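Local structure of hypothetical sugar ABC-transporter sugar binding protein (Arthrobacter globiformis, 7BVT) at residues 143-148 with 259-264; 277-282 with 358-363; 139-144 with 363-368. The protein binds cyclic alpha-maltosyl-1,6-maltose as a solute-binding protein, probably handing the sugar to an ABC transporter for uptake. One frame throughout, in Å; residues are numbered along the deposited sequence.

Contact 1 of 3, residues 143-148 with 259-264. With GLC (alpha-D-glucopyranose), chain B; GLC (alpha-D-glucopyranose), chain C.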
loop_
_atom_site.group_PDB
_atom_site.type_symbol
_atom_site.label_atom_id
_atom_site.label_comp_id
_atom_site.label_asym_id
_atom_site.label_seq_id
_atom_site.Cartn_x
_atom_site.Cartn_y
_atom_site.Cartn_z
ATOM N N GLY A 143 5.599 -3.877 -6.115
ATOM C CA GLY A 143 6.028 -4.397 -7.404
ATOM C C GLY A 143 7.342 -5.108 -7.265
ATOM O O GLY A 143 7.940 -5.136 -6.183
ATOM N N TYR A 144 7.790 -5.646 -8.368
ATOM C CA TYR A 144 9.101 -6.334 -8.422
ATOM C C TYR A 144 10.111 -5.383 -9.035
ATOM O O TYR A 144 9.883 -4.897 -10.123
ATOM C CB TYR A 144 8.950 -7.619 -9.243
ATOM C CG TYR A 144 10.221 -8.404 -9.427
ATOM C CD1 TYR A 144 10.651 -9.259 -8.439
ATOM C CD2 TYR A 144 10.992 -8.283 -10.568
ATOM C CE1 TYR A 144 11.830 -10.002 -8.561
ATOM C CE2 TYR A 144 12.173 -8.994 -10.697
ATOM C CZ TYR A 144 12.608 -9.818 -9.685
ATOM O OH TYR A 144 13.739 -10.558 -9.867
ATOM N N MET A 145 11.195 -5.162 -8.328
ATOM C CA MET A 145 12.326 -4.345 -8.865
ATOM C C MET A 145 13.564 -5.220 -8.917
ATOM O O MET A 145 13.738 -6.101 -8.091
ATOM C CB MET A 145 12.624 -3.142 -7.990
ATOM C CG MET A 145 11.754 -1.990 -8.188
ATOM S SD MET A 145 12.577 -0.521 -7.443
ATOM C CE MET A 145 11.360 0.684 -7.976
ATOM N N TYR A 146 14.405 -4.991 -9.913
ATOM C CA TYR A 146 15.605 -5.809 -10.073
ATOM C C TYR A 146 16.733 -4.961 -10.625
ATOM O O TYR A 146 16.497 -3.925 -11.263
ATOM C CB TYR A 146 15.301 -7.013 -10.954
ATOM C CG TYR A 146 15.054 -6.719 -12.402
ATOM C CD1 TYR A 146 13.840 -6.248 -12.877
ATOM C CD2 TYR A 146 16.060 -6.974 -13.342
ATOM C CE1 TYR A 146 13.628 -5.989 -14.227
ATOM C CE2 TYR A 146 15.827 -6.790 -14.687
ATOM C CZ TYR A 146 14.632 -6.252 -15.141
ATOM O OH TYR A 146 14.443 -6.039 -16.499
ATOM N N ASN A 147 17.925 -5.504 -10.462
ATOM C CA ASN A 147 19.183 -4.832 -10.875
ATOM C C ASN A 147 19.598 -5.421 -12.225
ATOM O O ASN A 147 20.008 -6.593 -12.269
ATOM C CB ASN A 147 20.224 -5.022 -9.803
ATOM C CG ASN A 147 21.579 -4.402 -10.098
ATOM O OD1 ASN A 147 21.946 -4.285 -11.260
ATOM N ND2 ASN A 147 22.268 -4.025 -9.047
ATOM N N LYS A 148 19.515 -4.623 -13.289
ATOM C CA LYS A 148 19.755 -5.161 -14.636
ATOM C C LYS A 148 21.238 -5.529 -14.763
ATOM O O LYS A 148 21.550 -6.524 -15.448
ATOM C CB LYS A 148 19.355 -4.134 -15.701
ATOM C CG LYS A 148 17.896 -3.717 -15.694
ATOM C CD LYS A 148 17.505 -3.106 -17.056
ATOM C CE LYS A 148 16.151 -2.420 -17.023
ATOM N NZ LYS A 148 15.822 -1.871 -18.356
ATOM N N ALA A 259 13.964 -7.334 -5.399
ATOM C CA ALA A 259 13.166 -7.177 -4.160
ATOM C C ALA A 259 11.762 -6.761 -4.551
ATOM O O ALA A 259 11.574 -6.109 -5.582
ATOM C CB ALA A 259 13.808 -6.153 -3.245
ATOM N N GLN A 260 10.791 -7.059 -3.685
ATOM C CA GLN A 260 9.505 -6.339 -3.777
ATOM C C GLN A 260 9.730 -4.921 -3.278
ATOM O O GLN A 260 10.368 -4.739 -2.223
ATOM C CB GLN A 260 8.422 -7.036 -2.962
ATOM C CG GLN A 260 7.953 -8.273 -3.639
ATOM C CD GLN A 260 6.882 -9.069 -2.931
ATOM O OE1 GLN A 260 6.412 -8.756 -1.797
ATOM N NE2 GLN A 260 6.498 -10.119 -3.622
ATOM N N GLU A 261 9.276 -3.950 -4.057
ATOM C CA GLU A 261 9.418 -2.526 -3.740
ATOM C C GLU A 261 8.110 -1.802 -4.034
ATOM O O GLU A 261 7.475 -2.031 -5.072
ATOM C CB GLU A 261 10.584 -1.902 -4.533
ATOM C CG GLU A 261 11.940 -2.441 -4.079
ATOM C CD GLU A 261 12.484 -1.970 -2.760
ATOM O OE1 GLU A 261 11.834 -1.138 -2.078
ATOM O OE2 GLU A 261 13.626 -2.420 -2.410
ATOM N N GLY A 262 7.824 -0.810 -3.184
ATOM C CA GLY A 262 6.673 0.059 -3.425
ATOM C C GLY A 262 6.891 0.981 -4.578
ATOM O O GLY A 262 8.040 1.270 -4.943
ATOM N N SER A 263 5.804 1.409 -5.205
ATOM C CA SER A 263 5.814 2.228 -6.432
ATOM C C SER A 263 6.532 3.555 -6.140
ATOM O O SER A 263 7.088 4.134 -7.095
ATOM C CB SER A 263 4.404 2.454 -6.969
ATOM O OG SER A 263 3.593 2.957 -5.928
ATOM N N TRP A 264 6.525 4.037 -4.897
ATOM C CA TRP A 264 7.229 5.298 -4.548
ATOM C C TRP A 264 8.718 5.192 -4.885
ATOM O O TRP A 264 9.329 6.249 -5.104
ATOM C CB TRP A 264 6.999 5.667 -3.084
ATOM C CG TRP A 264 7.478 4.637 -2.119
ATOM C CD1 TRP A 264 8.740 4.527 -1.616
ATOM C CD2 TRP A 264 6.730 3.562 -1.532
ATOM N NE1 TRP A 264 8.835 3.457 -0.774
ATOM C CE2 TRP A 264 7.619 2.839 -0.700
ATOM C CE3 TRP A 264 5.408 3.126 -1.638
ATOM C CZ2 TRP A 264 7.230 1.703 0.018
ATOM C CZ3 TRP A 264 5.026 2.036 -0.886
ATOM C CH2 TRP A 264 5.905 1.353 -0.063
HETATM C C1 GLC B . 7.480 5.967 2.606
HETATM C C2 GLC B . 6.447 5.983 1.467
HETATM C C3 GLC B . 5.112 5.424 1.952
HETATM C C4 GLC B . 5.279 4.071 2.632
HETATM C C5 GLC B . 6.305 4.178 3.752
HETATM C C6 GLC B . 6.596 2.883 4.446
HETATM O O1 GLC B . 7.257 6.924 3.679
HETATM O O2 GLC B . 6.251 7.274 0.790
HETATM O O3 GLC B . 4.239 5.314 0.850
HETATM O O4 GLC B . 4.039 3.552 3.219
HETATM O O5 GLC B . 7.539 4.653 3.172
HETATM O O6 GLC B . 7.757 2.988 5.347
HETATM C C1 GLC C . 3.628 2.385 2.479
HETATM C C2 GLC C . 2.138 2.384 2.336
HETATM C C3 GLC C . 1.485 1.983 3.635
HETATM C C4 GLC C . 2.076 0.632 4.068
HETATM C C5 GLC C . 3.579 0.777 4.269
HETATM C C6 GLC C . 4.205 -0.570 4.670
HETATM O O2 GLC C . 1.754 3.642 1.808
HETATM O O3 GLC C . 0.060 1.935 3.448
HETATM O O4 GLC C . 1.534 0.192 5.299
HETATM O O5 GLC C . 4.147 1.145 3.037
HETATM O O6 GLC C . 5.451 -0.299 5.307
#
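Gly143 and Glu261 pair through both of their backbone groups: Gly143 N donates to Glu261 O at 2.8 Å and Glu261 N returns a bond to Gly143 O, also 2.8 Å. Met145 and Ala259 repeat the pattern two residues on, Met145 N reaching Ala259 O at 2.9 Å with an N-H...O angle of 172°. Between these hydrogen-bonded pairs lies the non-hydrogen-bonded pair Tyr144-Gln260, where Gln260 CA comes to 3.1 Å from Gly143 O in a CA-H...O contact. On the face shared by Met145 and Glu261 the two side chains cross at about a right angle, Met145 SD lying 3.8 Å from Glu261 CB. Met145 is extended beyond CG, which carries its sulfur along the neighbouring strand, whereas Glu261 bends at chi2 (-74°) and takes its carboxylate away from strand 140-147. This is an antiparallel ladder in the mixed sheet of a bacterial solute-binding protein, and beyond the end of strand 258-262 the chain reaches the sugar site at Trp264. There Trp264 lays one indole face against the chain B glucose, in CH-pi fashion, with C2 of that sugar 3.8 Å above the ring plane. The same indole meets the chain C glucose, its CH2 atom 3.6 Å from C1 of that residue. The opposite face of the indole rests on Gly262 CA, 3.5 Å from the ring plane, so the last residue of the strand backs the indole on the side away from the sugar. Farther out, Met145 packs on Met265, Val266 and Trp269 of helix 264-271. On the other face of the sheet Gln260 OE1 is hydrogen-bonded to Asn200 ND2, linking the strand to helix 195-207. Glu261 O also accepts a hydrogen bond from Tyr361 OH.

Contact 2 of 3, residues 277-282 with 358-363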
loop_
_atom_site.group_PDB
_atom_site.type_symbol
_atom_site.label_atom_id
_atom_site.label_comp_id
_atom_site.label_asym_id
_atom_site.label_seq_id
_atom_site.Cartn_x
_atom_site.Cartn_y
_atom_site.Cartn_z
ATOM N N PHE A 277 18.013 -0.071 -12.659
ATOM C CA PHE A 277 16.917 -0.943 -12.176
ATOM C C PHE A 277 15.855 -1.116 -13.247
ATOM O O PHE A 277 15.579 -0.222 -14.087
ATOM C CB PHE A 277 16.346 -0.397 -10.878
ATOM C CG PHE A 277 15.519 0.851 -10.988
ATOM C CD1 PHE A 277 16.123 2.090 -10.915
ATOM C CD2 PHE A 277 14.137 0.789 -11.117
ATOM C CE1 PHE A 277 15.369 3.245 -11.001
ATOM C CE2 PHE A 277 13.392 1.941 -11.205
ATOM C CZ PHE A 277 14.000 3.167 -11.162
ATOM N N GLY A 278 15.173 -2.256 -13.153
ATOM C CA GLY A 278 13.975 -2.594 -13.913
ATOM C C GLY A 278 12.804 -2.851 -12.967
ATOM O O GLY A 278 13.031 -2.961 -11.735
ATOM N N THR A 279 11.616 -2.853 -13.525
ATOM C CA THR A 279 10.404 -3.084 -12.723
ATOM C C THR A 279 9.542 -4.081 -13.463
ATOM O O THR A 279 9.619 -4.235 -14.714
ATOM C CB THR A 279 9.667 -1.768 -12.430
ATOM O OG1 THR A 279 9.155 -1.313 -13.684
ATOM C CG2 THR A 279 10.525 -0.740 -11.743
ATOM N N ALA A 280 8.682 -4.780 -12.732
ATOM C CA ALA A 280 7.711 -5.689 -13.336
ATOM C C ALA A 280 6.579 -5.973 -12.368
ATOM O O ALA A 280 6.733 -5.670 -11.160
ATOM C CB ALA A 280 8.356 -7.013 -13.693
ATOM N N GLN A 281 5.525 -6.522 -12.936
ATOM C CA GLN A 281 4.458 -7.174 -12.157
ATOM C C GLN A 281 5.115 -8.123 -11.147
ATOM O O GLN A 281 6.115 -8.801 -11.482
ATOM C CB GLN A 281 3.524 -7.892 -13.137
ATOM C CG GLN A 281 2.455 -8.738 -12.468
ATOM C CD GLN A 281 1.538 -9.396 -13.458
ATOM O OE1 GLN A 281 0.366 -9.022 -13.578
ATOM N NE2 GLN A 281 2.072 -10.340 -14.217
ATOM N N VAL A 282 4.547 -8.254 -9.944
ATOM C CA VAL A 282 5.097 -9.215 -8.954
ATOM C C VAL A 282 4.970 -10.620 -9.515
ATOM O O VAL A 282 3.872 -11.018 -9.923
ATOM C CB VAL A 282 4.419 -9.147 -7.584
ATOM C CG1 VAL A 282 5.160 -10.098 -6.646
ATOM C CG2 VAL A 282 4.493 -7.738 -7.023
ATOM N N LEU A 358 7.181 3.030 -14.079
ATOM C CA LEU A 358 5.976 3.042 -13.218
ATOM C C LEU A 358 4.875 2.205 -13.877
ATOM O O LEU A 358 3.940 1.806 -13.169
ATOM C CB LEU A 358 5.532 4.491 -12.992
ATOM C CG LEU A 358 4.601 4.704 -11.805
ATOM C CD1 LEU A 358 5.298 4.516 -10.493
ATOM C CD2 LEU A 358 3.989 6.097 -11.864
ATOM N N LEU A 359 4.958 1.870 -15.164
ATOM C CA LEU A 359 3.789 1.304 -15.858
ATOM C C LEU A 359 3.356 -0.007 -15.184
ATOM O O LEU A 359 2.173 -0.262 -15.007
ATOM C CB LEU A 359 4.051 1.101 -17.364
ATOM C CG LEU A 359 2.863 0.559 -18.146
ATOM C CD1 LEU A 359 1.687 1.512 -18.076
ATOM C CD2 LEU A 359 3.197 0.259 -19.624
ATOM N N PRO A 360 4.260 -0.937 -14.803
ATOM C CA PRO A 360 3.785 -2.193 -14.217
ATOM C C PRO A 360 2.966 -1.908 -12.952
ATOM O O PRO A 360 2.020 -2.628 -12.696
ATOM C CB PRO A 360 5.078 -2.926 -13.868
ATOM C CG PRO A 360 6.006 -2.438 -14.958
ATOM C CD PRO A 360 5.724 -0.940 -15.018
ATOM N N TYR A 361 3.364 -0.908 -12.188
ATOM C CA TYR A 361 2.661 -0.549 -10.925
ATOM C C TYR A 361 1.258 -0.042 -11.250
ATOM O O TYR A 361 0.266 -0.362 -10.570
ATOM C CB TYR A 361 3.487 0.473 -10.168
ATOM C CG TYR A 361 4.761 -0.052 -9.565
ATOM C CD1 TYR A 361 4.777 -0.565 -8.282
ATOM C CD2 TYR A 361 5.971 0.035 -10.247
ATOM C CE1 TYR A 361 5.924 -1.009 -7.675
ATOM C CE2 TYR A 361 7.137 -0.401 -9.644
ATOM C CZ TYR A 361 7.116 -0.903 -8.349
ATOM O OH TYR A 361 8.234 -1.349 -7.725
ATOM N N VAL A 362 1.157 0.752 -12.324
ATOM C CA VAL A 362 -0.161 1.286 -12.748
ATOM C C VAL A 362 -1.062 0.122 -13.142
ATOM O O VAL A 362 -2.224 0.093 -12.739
ATOM C CB VAL A 362 0.019 2.322 -13.868
ATOM C CG1 VAL A 362 -1.352 2.737 -14.386
ATOM C CG2 VAL A 362 0.852 3.514 -13.396
ATOM N N GLU A 363 -0.537 -0.815 -13.931
ATOM C CA GLU A 363 -1.322 -1.938 -14.479
ATOM C C GLU A 363 -1.757 -2.835 -13.312
ATOM O O GLU A 363 -2.858 -3.357 -13.352
ATOM C CB GLU A 363 -0.463 -2.645 -15.534
ATOM C CG GLU A 363 -0.311 -1.774 -16.776
ATOM C CD GLU A 363 0.446 -2.442 -17.913
ATOM O OE1 GLU A 363 0.177 -2.106 -19.050
ATOM O OE2 GLU A 363 1.310 -3.276 -17.631
#
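Thr279 and Pro360 meet at the tight part of this contact, where Thr279 OG1 sits 3.6 Å from Pro360 CG and the two side chains cross at about a right angle. Pro360 CB presses on the backbone just beyond, 3.7 Å from Ala280 C and equally far from Gln281 N. With chi1 at 68°, Thr279 OG1 lies between the backbone N and the carbonyl carbon, while CG2 is swung toward Tyr361. That methyl approaches the edge of the phenol ring, near its plane, with Thr279 CG2 4.0 Å from Tyr361 CE2. No hydrogen bond joins the two segments; the hydroxyl of Thr279 is paired with Arg357 O and that of Tyr361 with Glu261 O, so these polar ends are satisfied by neighbouring parts of the chain. Strand 277-280, which pairs antiparallel with strand 140-147 in the sheet of this solute-binding fold, receives the short helix 359-363 side-on, the short axes 7.7 Å apart and only 16° from parallel. Met145 of the adjoining strand completes the buried side, touching Phe277, Thr279 and Tyr361. Toward solvent the fit is looser: the extended, partly exposed Gln281 side chain runs past the helix segment to lie on Pro290 and Gln364.

Contact 3 of 3, residues 139-144 with 363-368. With GLC (alpha-D-glucopyranose), chain C.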
loop_
_atom_site.group_PDB
_atom_site.type_symbol
_atom_site.label_atom_id
_atom_site.label_comp_id
_atom_site.label_asym_id
_atom_site.label_seq_id
_atom_site.Cartn_x
_atom_site.Cartn_y
_atom_site.Cartn_z
ATOM N N ALA A 139 -2.529 6.556 -4.067
ATOM C CA ALA A 139 -2.345 5.094 -3.975
ATOM C C ALA A 139 -0.917 4.745 -4.340
ATOM O O ALA A 139 -0.201 5.509 -4.972
ATOM C CB ALA A 139 -3.318 4.390 -4.876
ATOM N N ASN A 140 -0.518 3.574 -3.883
ATOM C CA ASN A 140 0.749 2.930 -4.238
ATOM C C ASN A 140 0.523 1.425 -4.118
ATOM O O ASN A 140 -0.540 0.971 -3.601
ATOM C CB ASN A 140 1.885 3.435 -3.363
ATOM C CG ASN A 140 1.685 3.196 -1.884
ATOM O OD1 ASN A 140 1.499 2.055 -1.468
ATOM N ND2 ASN A 140 1.873 4.217 -1.075
ATOM N N ASN A 141 1.447 0.650 -4.651
ATOM C CA ASN A 141 1.384 -0.807 -4.537
ATOM C C ASN A 141 2.773 -1.400 -4.674
ATOM O O ASN A 141 3.762 -0.692 -4.930
ATOM C CB ASN A 141 0.315 -1.421 -5.450
ATOM C CG ASN A 141 0.652 -1.339 -6.918
ATOM O OD1 ASN A 141 1.763 -1.687 -7.358
ATOM N ND2 ASN A 141 -0.331 -0.951 -7.698
ATOM N N LEU A 142 2.850 -2.667 -4.305
ATOM C CA LEU A 142 4.139 -3.381 -4.303
ATOM C C LEU A 142 4.360 -3.981 -5.677
ATOM O O LEU A 142 3.466 -4.597 -6.236
ATOM C CB LEU A 142 4.150 -4.461 -3.230
ATOM C CG LEU A 142 4.284 -3.945 -1.815
ATOM C CD1 LEU A 142 4.031 -5.090 -0.817
ATOM C CD2 LEU A 142 5.638 -3.393 -1.570
ATOM N N GLY A 143 5.599 -3.877 -6.115
ATOM C CA GLY A 143 6.028 -4.397 -7.404
ATOM C C GLY A 143 7.342 -5.108 -7.265
ATOM O O GLY A 143 7.940 -5.136 -6.183
ATOM N N TYR A 144 7.790 -5.646 -8.368
ATOM C CA TYR A 144 9.101 -6.334 -8.422
ATOM C C TYR A 144 10.111 -5.383 -9.035
ATOM O O TYR A 144 9.883 -4.897 -10.123
ATOM C CB TYR A 144 8.950 -7.619 -9.243
ATOM C CG TYR A 144 10.221 -8.404 -9.427
ATOM C CD1 TYR A 144 10.651 -9.259 -8.439
ATOM C CD2 TYR A 144 10.992 -8.283 -10.568
ATOM C CE1 TYR A 144 11.830 -10.002 -8.561
ATOM C CE2 TYR A 144 12.173 -8.994 -10.697
ATOM C CZ TYR A 144 12.608 -9.818 -9.685
ATOM O OH TYR A 144 13.739 -10.558 -9.867
ATOM N N GLU A 363 -0.537 -0.815 -13.931
ATOM C CA GLU A 363 -1.322 -1.938 -14.479
ATOM C C GLU A 363 -1.757 -2.835 -13.312
ATOM O O GLU A 363 -2.858 -3.357 -13.352
ATOM C CB GLU A 363 -0.463 -2.645 -15.534
ATOM C CG GLU A 363 -0.311 -1.774 -16.776
ATOM C CD GLU A 363 0.446 -2.442 -17.913
ATOM O OE1 GLU A 363 0.177 -2.106 -19.050
ATOM O OE2 GLU A 363 1.310 -3.276 -17.631
ATOM N N GLN A 364 -0.982 -2.860 -12.231
ATOM C CA GLN A 364 -1.320 -3.751 -11.092
ATOM C C GLN A 364 -2.518 -3.189 -10.332
ATOM O O GLN A 364 -3.017 -3.910 -9.463
ATOM C CB GLN A 364 -0.164 -3.883 -10.100
ATOM C CG GLN A 364 0.923 -4.813 -10.634
ATOM C CD GLN A 364 1.975 -5.137 -9.589
ATOM O OE1 GLN A 364 2.409 -6.301 -9.501
ATOM N NE2 GLN A 364 2.412 -4.150 -8.787
ATOM N N MET A 365 -2.942 -1.923 -10.556
ATOM C CA MET A 365 -4.069 -1.376 -9.753
ATOM C C MET A 365 -5.293 -2.278 -9.946
ATOM O O MET A 365 -6.018 -2.459 -8.986
ATOM C CB MET A 365 -4.371 0.074 -10.128
ATOM C CG MET A 365 -3.310 1.033 -9.629
ATOM S SD MET A 365 -3.153 1.120 -7.865
ATOM C CE MET A 365 -4.755 1.810 -7.427
ATOM N N ALA A 366 -5.426 -2.940 -11.092
ATOM C CA ALA A 366 -6.551 -3.826 -11.411
ATOM C C ALA A 366 -6.546 -5.081 -10.540
ATOM O O ALA A 366 -7.636 -5.625 -10.294
ATOM C CB ALA A 366 -6.466 -4.179 -12.885
ATOM N N ASP A 367 -5.383 -5.537 -10.097
ATOM C CA ASP A 367 -5.247 -6.802 -9.336
ATOM C C ASP A 367 -4.917 -6.553 -7.858
ATOM O O ASP A 367 -4.548 -7.500 -7.180
ATOM C CB ASP A 367 -4.188 -7.657 -10.018
ATOM C CG ASP A 367 -4.538 -8.006 -11.462
ATOM O OD1 ASP A 367 -5.688 -8.432 -11.699
ATOM O OD2 ASP A 367 -3.664 -7.898 -12.306
ATOM N N ALA A 368 -4.957 -5.316 -7.409
ATOM C CA ALA A 368 -4.414 -4.968 -6.091
ATOM C C ALA A 368 -5.507 -5.202 -5.049
ATOM O O ALA A 368 -6.756 -4.927 -5.297
ATOM C CB ALA A 368 -3.951 -3.542 -6.042
HETATM C C1 GLC C . 3.628 2.385 2.479
HETATM C C2 GLC C . 2.138 2.384 2.336
HETATM C C3 GLC C . 1.485 1.983 3.635
HETATM C C4 GLC C . 2.076 0.632 4.068
HETATM C C5 GLC C . 3.579 0.777 4.269
HETATM C C6 GLC C . 4.205 -0.570 4.670
HETATM O O2 GLC C . 1.754 3.642 1.808
HETATM O O3 GLC C . 0.060 1.935 3.448
HETATM O O4 GLC C . 1.534 0.192 5.299
HETATM O O5 GLC C . 4.147 1.145 3.037
HETATM O O6 GLC C . 5.451 -0.299 5.307
#
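At the sugar pocket of this solute-binding protein, strand 140-147 is backed by the loop that follows helix 359-363, and Gln364 makes the main polar link between them. Its NE2 donates to Leu142 O at 2.8 Å, coming from above the carbonyl plane, 40° out of it. The same nitrogen makes a weak, bent bond to Asn141 OD1, and the planes of the two side-chain amides stand 69° apart. Gln364 OE1 is taken by Val282 N, so both ends of this buried amide are held and its rotation is fixed. Asn141 has its strongest partner outside the pair, ND2 bonding to Tyr361 O; that nitrogen also lies 3.5 Å from Met365 SD. Met365 folds back at chi2 and again at chi3, which brings its terminal methyl alongside Ala139, Met365 CE to Ala139 CB 3.9 Å. Alternation along the strand sends Asn140 the opposite way from Asn141, into the pocket that Leu142 also lines. Asp90 OD1 and Arg371 NH2 also hydrogen-bond the chain C glucose there, and Asn140 ND2 donates to O2 of that glucose at 2.9 Å, nearly straight at 174°.

From the N terminus, strand 140-147 comes first and serves both contact 1 and contact 3, which share Gly143 and Tyr144. Contact 1 closes a loop of 110 residues, less than half of it helix and almost none strand, when strand 258-262 returns to that strand. Contact 2 opens after it, in series, and joins strand 277-280, the neighbour of 140-147 in the same sheet, to helix 359-363 across 75 residues. Contact 3 spans the longest loop, 218 residues, and encloses contact 2. Together they tie three strands of the sheet to helix 359-363 and its following loop; a probable backbone bond between Tyr146 O and Gly278 N bridges contacts 1 and 2, while contacts 1 and 3 both reach the chain C glucose.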